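Local coordinates for sensor histidine kinase (PDB 4ONX), which probably senses an extracellular signal through its single cache domain and passes it to a histidine kinase module, at residues E[37-42]-E[147-152]. Numbering follows the deposited sequence.
Sequences NTLKET and IMVGKY
L39 on helix 33-47 packs against V149 in a buried, apolar helix-on-sheet contact, where the long N-terminal helix runs along one face of the antiparallel sheet of this single cache domain. The axes of segments 37-42 and 147-152 run nearly antiparallel, at 156°, and approach to 8.1 Å; the latter lies on strand 142-153, an inner strand of that sheet. Leucine suits the helix side because it is long enough to span the gap: with CG anti to the carbonyl carbon (chi1 -60°), its branched end reaches the strand, and CD2 meets V149 CG1 at 3.7 Å. The same methyl lies over the backbone beyond, 4.0 Å from G150 C. V149, a beta-branched residue at home in a strand, also touches A43 one turn further along the helix. T42 adds a looser touch, its CG2 4.5 Å from V149 CG1, while its hydroxyl turns back to the helix: OG1 donates to T38 O at 2.7 Å, from the opposite face of that carbonyl to T42 N. The stem of K151 passes the helix at V35, and its amino group leads away to a salt bridge with D78. With no hydrogen bond between the two segments, their cohesion here rests on apolar packing.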
ATOM      1  N   ASN E  37     -10.601 -30.351  -9.556  1.00 94.83           N
ATOM      2  CA  ASN E  37     -10.048 -30.517  -8.201  1.00 96.93           C
ATOM      3  C   ASN E  37      -9.521 -29.174  -7.677  1.00 96.05           C
ATOM      4  O   ASN E  37      -9.903 -28.744  -6.593  1.00 99.92           O
ATOM      5  CB  ASN E  37      -8.994 -31.647  -8.106  1.00 99.59           C
ATOM      6  CG  ASN E  37      -9.257 -32.638  -6.956  1.00102.44           C
ATOM      7  OD1 ASN E  37     -10.340 -32.693  -6.367  1.00100.71           O
ATOM      8  ND2 ASN E  37      -8.265 -33.475  -6.682  1.00104.83           N
ATOM      9  N   THR E  38      -8.695 -28.484  -8.463  1.00 93.58           N
ATOM     10  CA  THR E  38      -8.179 -27.183  -8.045  1.00 93.14           C
ATOM     11  C   THR E  38      -9.280 -26.238  -7.589  1.00 92.94           C
ATOM     12  O   THR E  38      -9.154 -25.558  -6.566  1.00 96.11           O
ATOM     13  CB  THR E  38      -7.447 -26.486  -9.196  1.00 94.35           C
ATOM     14  OG1 THR E  38      -6.373 -27.308  -9.639  1.00 94.05           O
ATOM     15  CG2 THR E  38      -6.888 -25.134  -8.766  1.00 96.83           C
ATOM     16  N   LEU E  39     -10.355 -26.167  -8.359  1.00 90.20           N
ATOM     17  CA  LEU E  39     -11.442 -25.283  -8.005  1.00 91.37           C
ATOM     18  C   LEU E  39     -12.050 -25.665  -6.658  1.00 91.54           C
ATOM     19  O   LEU E  39     -12.308 -24.800  -5.817  1.00 95.19           O
ATOM     20  CB  LEU E  39     -12.531 -25.304  -9.080  1.00 93.19           C
ATOM     21  CG  LEU E  39     -12.172 -24.878 -10.507  1.00 96.50           C
ATOM     22  CD1 LEU E  39     -13.416 -24.943 -11.380  1.00 97.28           C
ATOM     23  CD2 LEU E  39     -11.583 -23.477 -10.560  1.00 97.70           C
ATOM     24  N   LYS E  40     -12.268 -26.958  -6.456  1.00 88.16           N
ATOM     25  CA  LYS E  40     -12.910 -27.439  -5.230  1.00 90.90           C
ATOM     26  C   LYS E  40     -12.016 -27.217  -4.011  1.00 93.23           C
ATOM     27  O   LYS E  40     -12.470 -26.681  -3.001  1.00 92.91           O
ATOM     28  CB  LYS E  40     -13.314 -28.922  -5.409  1.00 94.02           C
ATOM     29  CG  LYS E  40     -14.324 -29.598  -4.383  1.00 97.06           C
ATOM     30  CD  LYS E  40     -13.795 -30.336  -3.134  1.00100.13           C
ATOM     31  CE  LYS E  40     -14.947 -31.062  -2.418  1.00102.86           C
ATOM     32  NZ  LYS E  40     -14.537 -31.760  -1.159  1.00108.56           N
ATOM     33  N   GLU E  41     -10.739 -27.580  -4.114  1.00 96.21           N
ATOM     34  CA  GLU E  41      -9.822 -27.427  -2.969  1.00100.22           C
ATOM     35  C   GLU E  41      -9.679 -25.939  -2.617  1.00 99.98           C
ATOM     36  O   GLU E  41      -9.764 -25.542  -1.450  1.00103.45           O
ATOM     37  CB  GLU E  41      -8.467 -28.127  -3.214  1.00104.64           C
ATOM     38  CG  GLU E  41      -7.569 -27.459  -4.234  1.00108.65           C
ATOM     39  CD  GLU E  41      -6.246 -28.198  -4.416  1.00113.09           C
ATOM     40  OE1 GLU E  41      -5.769 -28.824  -3.440  1.00118.65           O
ATOM     41  OE2 GLU E  41      -5.665 -28.132  -5.526  1.00114.84           O
ATOM     42  N   THR E  42      -9.534 -25.106  -3.639  1.00 95.07           N
ATOM     43  CA  THR E  42      -9.386 -23.682  -3.423  1.00 94.21           C
ATOM     44  C   THR E  42     -10.582 -23.109  -2.680  1.00 92.59           C
ATOM     45  O   THR E  42     -10.430 -22.367  -1.704  1.00 95.27           O
ATOM     46  CB  THR E  42      -9.221 -22.954  -4.761  1.00 93.51           C
ATOM     47  OG1 THR E  42      -8.043 -23.436  -5.411  1.00 94.95           O
ATOM     48  CG2 THR E  42      -9.093 -21.458  -4.550  1.00 95.61           C
ATOM     49  N   ILE E 147     -19.027 -19.363  -1.611  1.00 97.86           N
ATOM     50  CA  ILE E 147     -17.845 -18.992  -2.355  1.00 91.15           C
ATOM     51  C   ILE E 147     -17.933 -19.652  -3.699  1.00 88.30           C
ATOM     52  O   ILE E 147     -18.244 -20.815  -3.784  1.00 90.72           O
ATOM     53  CB  ILE E 147     -16.567 -19.458  -1.647  1.00 89.81           C
ATOM     54  CG1 ILE E 147     -16.546 -18.887  -0.236  1.00 92.48           C
ATOM     55  CG2 ILE E 147     -15.337 -19.038  -2.431  1.00 87.83           C
ATOM     56  CD1 ILE E 147     -15.249 -19.083   0.496  1.00 96.45           C
HETATM   57  N   MSE E 148     -17.676 -18.896  -4.751  1.00 90.31           N
HETATM   58  CA  MSE E 148     -17.711 -19.440  -6.096  1.00 91.23           C
HETATM   59  C   MSE E 148     -16.328 -19.273  -6.635  1.00 89.37           C
HETATM   60  O   MSE E 148     -15.682 -18.247  -6.405  1.00 92.69           O
HETATM   61  CB  MSE E 148     -18.736 -18.692  -6.937  1.00 97.24           C
HETATM   62  CG  MSE E 148     -18.966 -19.330  -8.292  1.00103.50           C
HETATM   63 SE   MSE E 148     -17.622 -18.692  -9.568  0.96118.22          SE
HETATM   64  CE  MSE E 148     -18.543 -16.982  -9.883  1.00125.67           C
ATOM     65  N   VAL E 149     -15.843 -20.292  -7.325  1.00 85.27           N
ATOM     66  CA  VAL E 149     -14.520 -20.253  -7.918  1.00 85.32           C
ATOM     67  C   VAL E 149     -14.656 -20.799  -9.321  1.00 85.36           C
ATOM     68  O   VAL E 149     -15.276 -21.836  -9.509  1.00 87.51           O
ATOM     69  CB  VAL E 149     -13.520 -21.107  -7.120  1.00 85.64           C
ATOM     70  CG1 VAL E 149     -12.169 -21.133  -7.807  1.00 86.73           C
ATOM     71  CG2 VAL E 149     -13.356 -20.563  -5.717  1.00 87.77           C
ATOM     72  N   GLY E 150     -14.066 -20.126 -10.303  1.00 85.94           N
ATOM     73  CA  GLY E 150     -14.200 -20.586 -11.672  1.00 86.77           C
ATOM     74  C   GLY E 150     -13.046 -20.326 -12.610  1.00 89.35           C
ATOM     75  O   GLY E 150     -12.134 -19.540 -12.323  1.00 86.17           O
ATOM     76  N   LYS E 151     -13.106 -21.008 -13.744  1.00 93.23           N
ATOM     77  CA  LYS E 151     -12.113 -20.876 -14.789  1.00102.08           C
ATOM     78  C   LYS E 151     -12.851 -20.570 -16.069  1.00116.94           C
ATOM     79  O   LYS E 151     -13.914 -21.132 -16.320  1.00120.70           O
ATOM     80  CB  LYS E 151     -11.337 -22.177 -14.969  1.00 98.83           C
ATOM     81  CG  LYS E 151     -10.286 -22.110 -16.064  1.00 99.73           C
ATOM     82  CD  LYS E 151      -9.665 -23.468 -16.299  1.00 95.96           C
ATOM     83  CE  LYS E 151      -8.639 -23.440 -17.416  1.00 99.46           C
ATOM     84  NZ  LYS E 151      -7.448 -22.633 -17.044  1.00102.83           N
ATOM     85  N   TYR E 152     -12.281 -19.696 -16.886  1.00110.22           N
ATOM     86  CA  TYR E 152     -12.893 -19.323 -18.143  1.00117.93           C
ATOM     87  C   TYR E 152     -12.255 -20.060 -19.305  1.00116.43           C
ATOM     88  O   TYR E 152     -11.051 -20.302 -19.309  1.00113.24           O
ATOM     89  CB  TYR E 152     -12.798 -17.808 -18.368  1.00131.91           C
ATOM     90  CG  TYR E 152     -13.340 -17.376 -19.721  1.00141.64           C
ATOM     91  CD1 TYR E 152     -14.710 -17.238 -19.933  1.00144.92           C
ATOM     92  CD2 TYR E 152     -12.482 -17.126 -20.791  1.00141.66           C
ATOM     93  CE1 TYR E 152     -15.210 -16.861 -21.172  1.00149.19           C
ATOM     94  CE2 TYR E 152     -12.975 -16.741 -22.032  1.00145.04           C
ATOM     95  CZ  TYR E 152     -14.340 -16.612 -22.221  1.00149.45           C
ATOM     96  OH  TYR E 152     -14.843 -16.233 -23.451  1.00143.32           O
TER